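Local coordinates for protein predicted phosphatase, HAD family (PDB 3MC1) that probably acts as a phosphatase of the haloacid dehalogenase (HAD) superfamily, hydrolysing phosphate compounds whose identity is not established, at residues M56-F61 with R168-I173; D161-G166 with K212-L217. All blocks are in the same frame, centred on the assembly; numbering follows the deposited sequence.

Interaction 1. Residues M56-F61 with R168-I173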
# COMPACT_ATOMS: atom_id res chain seq x y z
N MSE A 56 12.58 2.38 12.65
CA MSE A 56 13.37 3.50 13.14
C MSE A 56 12.54 4.45 14.00
O MSE A 56 12.99 4.88 15.06
CB MSE A 56 13.99 4.26 11.97
CG MSE A 56 15.05 3.48 11.22
SE MSE A 56 15.83 4.51 9.80
CE MSE A 56 17.03 5.61 10.86
N GLU A 57 11.33 4.75 13.54
CA GLU A 57 10.45 5.66 14.26
C GLU A 57 9.85 5.09 15.54
O GLU A 57 9.85 5.76 16.57
CB GLU A 57 9.30 6.10 13.34
CG GLU A 57 8.47 7.25 13.90
CD GLU A 57 7.20 7.50 13.10
OE1 GLU A 57 7.24 7.40 11.85
OE2 GLU A 57 6.15 7.80 13.73
N TYR A 58 9.34 3.87 15.48
CA TYR A 58 8.71 3.23 16.63
C TYR A 58 9.64 2.50 17.59
O TYR A 58 9.25 2.17 18.72
CB TYR A 58 7.62 2.27 16.15
CG TYR A 58 6.57 2.94 15.29
CD1 TYR A 58 5.73 3.92 15.81
CD2 TYR A 58 6.45 2.62 13.94
CE1 TYR A 58 4.80 4.57 15.01
CE2 TYR A 58 5.52 3.26 13.13
CZ TYR A 58 4.70 4.24 13.67
OH TYR A 58 3.79 4.91 12.89
N TYR A 59 10.87 2.24 17.16
CA TYR A 59 11.82 1.52 18.01
C TYR A 59 13.20 2.16 18.01
O TYR A 59 14.17 1.57 18.47
CB TYR A 59 11.88 0.05 17.58
CG TYR A 59 10.59 -0.66 17.90
CD1 TYR A 59 10.33 -1.11 19.19
CD2 TYR A 59 9.58 -0.77 16.94
CE1 TYR A 59 9.08 -1.65 19.53
CE2 TYR A 59 8.32 -1.30 17.28
CZ TYR A 59 8.09 -1.73 18.57
OH TYR A 59 6.85 -2.22 18.93
N ASN A 60 13.26 3.38 17.50
CA ASN A 60 14.49 4.16 17.45
C ASN A 60 15.71 3.44 16.90
O ASN A 60 16.83 3.79 17.23
CB ASN A 60 14.82 4.72 18.83
CG ASN A 60 13.72 5.61 19.38
OD1 ASN A 60 13.26 6.54 18.71
ND2 ASN A 60 13.30 5.34 20.62
N PHE A 61 15.49 2.42 16.06
CA PHE A 61 16.62 1.70 15.48
C PHE A 61 17.35 2.61 14.51
O PHE A 61 16.76 3.56 13.98
CB PHE A 61 16.15 0.47 14.68
CG PHE A 61 15.65 -0.67 15.52
CD1 PHE A 61 16.13 -0.87 16.82
CD2 PHE A 61 14.75 -1.59 14.99
CE1 PHE A 61 15.72 -1.97 17.57
CE2 PHE A 61 14.33 -2.69 15.73
CZ PHE A 61 14.82 -2.89 17.02
N ARG A 168 -3.58 5.55 3.90
CA ARG A 168 -2.76 6.28 4.86
C ARG A 168 -2.33 7.67 4.37
O ARG A 168 -2.38 7.97 3.18
CB ARG A 168 -1.51 5.47 5.21
CG ARG A 168 -1.78 4.03 5.69
CD ARG A 168 -2.50 4.00 7.03
NE ARG A 168 -1.74 4.65 8.09
CZ ARG A 168 -0.69 4.11 8.71
NH1 ARG A 168 -0.26 2.90 8.38
NH2 ARG A 168 -0.05 4.80 9.65
N GLU A 169 -1.89 8.50 5.30
CA GLU A 169 -1.44 9.85 4.98
C GLU A 169 -0.25 9.78 4.02
O GLU A 169 -0.05 10.69 3.22
CB GLU A 169 -1.01 10.58 6.25
CG GLU A 169 0.19 9.95 6.93
CD GLU A 169 0.65 10.74 8.14
OE1 GLU A 169 0.82 11.97 8.02
OE2 GLU A 169 0.83 10.13 9.22
N TYR A 170 0.52 8.70 4.10
CA TYR A 170 1.68 8.51 3.24
C TYR A 170 1.26 8.46 1.77
O TYR A 170 1.99 8.92 0.88
CB TYR A 170 2.39 7.22 3.62
CG TYR A 170 2.78 7.18 5.08
CD1 TYR A 170 3.78 8.02 5.57
CD2 TYR A 170 2.12 6.34 5.98
CE1 TYR A 170 4.11 8.03 6.92
CE2 TYR A 170 2.44 6.35 7.34
CZ TYR A 170 3.44 7.20 7.81
OH TYR A 170 3.76 7.22 9.15
N ASP A 171 0.08 7.89 1.52
CA ASP A 171 -0.43 7.81 0.17
C ASP A 171 -0.82 9.19 -0.34
O ASP A 171 -0.56 9.53 -1.49
CB ASP A 171 -1.62 6.86 0.14
CG ASP A 171 -1.23 5.44 0.45
OD1 ASP A 171 -0.39 4.90 -0.31
OD2 ASP A 171 -1.73 4.86 1.44
N VAL A 172 -1.44 9.98 0.53
CA VAL A 172 -1.85 11.33 0.17
C VAL A 172 -0.62 12.19 -0.12
O VAL A 172 -0.56 12.88 -1.14
CB VAL A 172 -2.68 12.00 1.31
CG1 VAL A 172 -3.13 13.38 0.88
CG2 VAL A 172 -3.88 11.13 1.65
N ILE A 173 0.36 12.13 0.77
CA ILE A 173 1.60 12.88 0.62
C ILE A 173 2.32 12.46 -0.67
O ILE A 173 2.80 13.30 -1.43
CB ILE A 173 2.52 12.67 1.85
CG1 ILE A 173 1.81 13.16 3.11
CG2 ILE A 173 3.84 13.41 1.66
CD1 ILE A 173 2.45 12.74 4.42
O HOH W 1 2.36 4.72 10.80
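Tyr58 and Tyr170 meet through a water at their hydroxyls rather than in direct contact: Tyr58 OH and Tyr170 OH stand 4.4 Å apart, and no hydrogen bond passes straight between 56-61 and 168-173. Water 1 fills the join. It lies 2.5 Å from Tyr58 OH, accepts a hydrogen bond from Arg168 NH2 at 2.7 Å, and reaches Tyr170 OH in a weak bond of 3.3 Å. The water sits in the plane of both rings and of the guanidinium, at their edges. Tyrosine suits these places because a rigid ring carries a polar group far from its backbone; the nearest CA atoms, those of Glu57 and Tyr170, are 14.4 Å apart.

Within 168-173 the edge of the Tyr170 ring, at CE2, lies 3.7 Å above one face of the Arg168 guanidinium, off toward its rim, with the two planes steeply inclined. Three successive turns near -60° fold the Arg168 chain and bring its guanidinium alongside the outer part of the Tyr170 ring, where NH2 meets the water. Glu194 forms a salt bridge with NE, limiting rotation of the group.

Backbone capping completes the set. Arg168 occupies the N-cap position, and its N donates to Asp171 OD2 (3.2 Å, 160° at the hydrogen) through the anti lone pair, the half of a capping box supplied by the third helical residue. Asp171 also forms a salt bridge with Lys144.

Helix 51-59 belongs to the helical insertion after strand 6-9, as expected of an HAD cap, whereas helix 169-176 follows strand 162-166 in the core. The bridge thus probably spans cap and core at the surface, with the Tyr170 side chain about 7 Å from the sodium ion bound by Asp10, Asp12 and Asp167.

Interaction 2. Residues D161-G166 with K212-L217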
# COMPACT_ATOMS: atom_id res chain seq x y z
N ASP A 161 -3.77 12.69 -15.83
CA ASP A 161 -4.40 11.50 -16.37
C ASP A 161 -4.44 10.34 -15.37
O ASP A 161 -4.63 9.19 -15.75
CB ASP A 161 -3.67 11.07 -17.64
CG ASP A 161 -4.45 10.07 -18.46
OD1 ASP A 161 -5.69 10.19 -18.53
OD2 ASP A 161 -3.82 9.17 -19.05
N ALA A 162 -4.27 10.64 -14.09
CA ALA A 162 -4.27 9.59 -13.08
C ALA A 162 -4.60 10.09 -11.69
O ALA A 162 -4.49 11.28 -11.40
CB ALA A 162 -2.91 8.92 -13.07
N ILE A 163 -5.02 9.16 -10.84
CA ILE A 163 -5.34 9.45 -9.45
C ILE A 163 -4.70 8.36 -8.58
O ILE A 163 -4.36 7.28 -9.07
CB ILE A 163 -6.87 9.44 -9.21
CG1 ILE A 163 -7.43 8.04 -9.48
CG2 ILE A 163 -7.55 10.47 -10.11
CD1 ILE A 163 -8.85 7.83 -8.96
N MSE A 164 -4.53 8.65 -7.30
CA MSE A 164 -3.92 7.69 -6.37
C MSE A 164 -4.92 7.29 -5.29
O MSE A 164 -5.57 8.15 -4.69
CB MSE A 164 -2.68 8.32 -5.73
CG MSE A 164 -2.00 7.47 -4.67
SE MSE A 164 -1.29 5.81 -5.38
CE MSE A 164 -1.02 4.86 -3.70
N ILE A 165 -5.07 5.99 -5.06
CA ILE A 165 -5.99 5.49 -4.04
C ILE A 165 -5.16 4.85 -2.92
O ILE A 165 -4.34 3.96 -3.19
CB ILE A 165 -6.96 4.41 -4.61
CG1 ILE A 165 -8.02 5.03 -5.55
CG2 ILE A 165 -7.74 3.78 -3.46
CD1 ILE A 165 -7.49 5.95 -6.58
N GLY A 166 -5.37 5.29 -1.68
CA GLY A 166 -4.63 4.76 -0.55
C GLY A 166 -5.40 4.92 0.75
O GLY A 166 -6.41 5.62 0.78
N LYS A 212 -17.85 4.66 -6.82
CA LYS A 212 -18.62 5.84 -7.21
C LYS A 212 -17.74 7.07 -7.40
O LYS A 212 -17.86 7.79 -8.39
CB LYS A 212 -19.68 6.16 -6.15
CG LYS A 212 -20.68 5.05 -5.89
CD LYS A 212 -21.70 5.48 -4.84
CE LYS A 212 -22.73 4.40 -4.56
NZ LYS A 212 -23.53 4.07 -5.76
N LYS A 213 -16.85 7.30 -6.43
CA LYS A 213 -15.95 8.44 -6.45
C LYS A 213 -14.99 8.44 -7.62
O LYS A 213 -14.70 9.49 -8.20
CB LYS A 213 -15.15 8.50 -5.15
CG LYS A 213 -14.49 9.84 -4.90
CD LYS A 213 -15.54 10.92 -4.66
CE LYS A 213 -14.95 12.17 -4.04
NZ LYS A 213 -16.01 13.16 -3.72
N ILE A 214 -14.46 7.26 -7.97
CA ILE A 214 -13.53 7.17 -9.08
C ILE A 214 -14.22 7.65 -10.35
O ILE A 214 -13.64 8.39 -11.15
CB ILE A 214 -13.04 5.73 -9.30
CG1 ILE A 214 -12.14 5.31 -8.13
CG2 ILE A 214 -12.27 5.62 -10.61
CD1 ILE A 214 -11.64 3.87 -8.23
N LEU A 215 -15.46 7.24 -10.53
CA LEU A 215 -16.23 7.63 -11.70
C LEU A 215 -16.55 9.12 -11.73
O LEU A 215 -16.15 9.82 -12.66
CB LEU A 215 -17.52 6.80 -11.78
CG LEU A 215 -17.36 5.29 -11.99
CD1 LEU A 215 -18.73 4.62 -11.94
CD2 LEU A 215 -16.69 5.03 -13.33
N GLU A 216 -17.27 9.62 -10.73
CA GLU A 216 -17.62 11.03 -10.76
C GLU A 216 -16.42 11.96 -10.75
O GLU A 216 -16.57 13.17 -10.74
CB GLU A 216 -18.60 11.39 -9.64
CG GLU A 216 -18.25 10.92 -8.25
CD GLU A 216 -19.30 11.37 -7.24
OE1 GLU A 216 -19.41 12.59 -7.01
OE2 GLU A 216 -20.01 10.50 -6.68
N LEU A 217 -15.22 11.39 -10.76
CA LEU A 217 -14.00 12.19 -10.80
C LEU A 217 -13.60 12.45 -12.24
O LEU A 217 -13.06 13.53 -12.52
CB LEU A 217 -12.85 11.48 -10.07
CG LEU A 217 -12.51 12.12 -8.72
CD1 LEU A 217 -11.18 11.58 -8.21
CD2 LEU A 217 -12.44 13.63 -8.89
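Ile163 turns CG1 to chi1 63° and then extends it, with CD1 anti to CA (chi2 166°), which carries this methyl straight out from the strand to Ile214. On the helix, the CB of Ile214 does not aim at the strand, but chi1 of -69° swings the ethyl branch inward and brings CG1 nearer. The two branches meet with Ile163 CD1 4.2 Å from Ile214 CG1, an ordinary van der Waals distance.

The second branch of Ile163 has its own partner: CG2 lies 4.2 Å from Leu217 CD1. One beta-branched side chain therefore serves two helix-side residues, its longer arm touching Ile214 and its short methyl touching Leu217, three residues after Ile214. Isoleucine fits both jobs, since branching at CB favours the extended backbone of a strand and gives two apolar arms at once. Ile165, two residues on and on the same side of the strand, adds a looser approach, with its CG1 4.7 Å from Ile214 CD1.

No hydrogen bond joins the segments, and the nearest CA atoms, those of Ile163 and Ile214, are 8.5 Å apart, a spacing filled by hydrocarbon. Ile183, on the adjacent strand 182-185, touches both Ile163 and Ile214 and extends the apolar layer. Tyr4 touches Ile163 and Leu217 as well, and its OH bonds to Ile214 O, giving that carbonyl near the helix end a polar partner.

The backbone of Ile163 meanwhile bonds to strand 6-9 and that of Met164 to strand 182-185, so the contact lies against an interior strand of the parallel sheet. A C-terminal helix laid on one face of such a sheet through aliphatic side chains is the layered architecture of the Rossmann-like HAD core.

Interaction 1 is a surface contact carried by hydroxyls, a guanidinium and one water; interaction 2 is buried and wholly aliphatic, covering 140 Å² against 56 Å². Their centres are 24 Å apart, yet they share a piece of fold, because strand 162-166 leads directly into helix 169-176. Successive strand residues serve opposite sides: Ile163 looks to the C-terminal helix, while Met164 points the other way, where its CE packs 3.4 Å from Asp171 OD1. Between the segments lies Asp167, a sodium ligand; Gly166 through Asp171 match the GDxxxD pattern of HAD motif IV. Interaction 2 thus joins layers within the core, whereas interaction 1 reaches from the core to the probable cap.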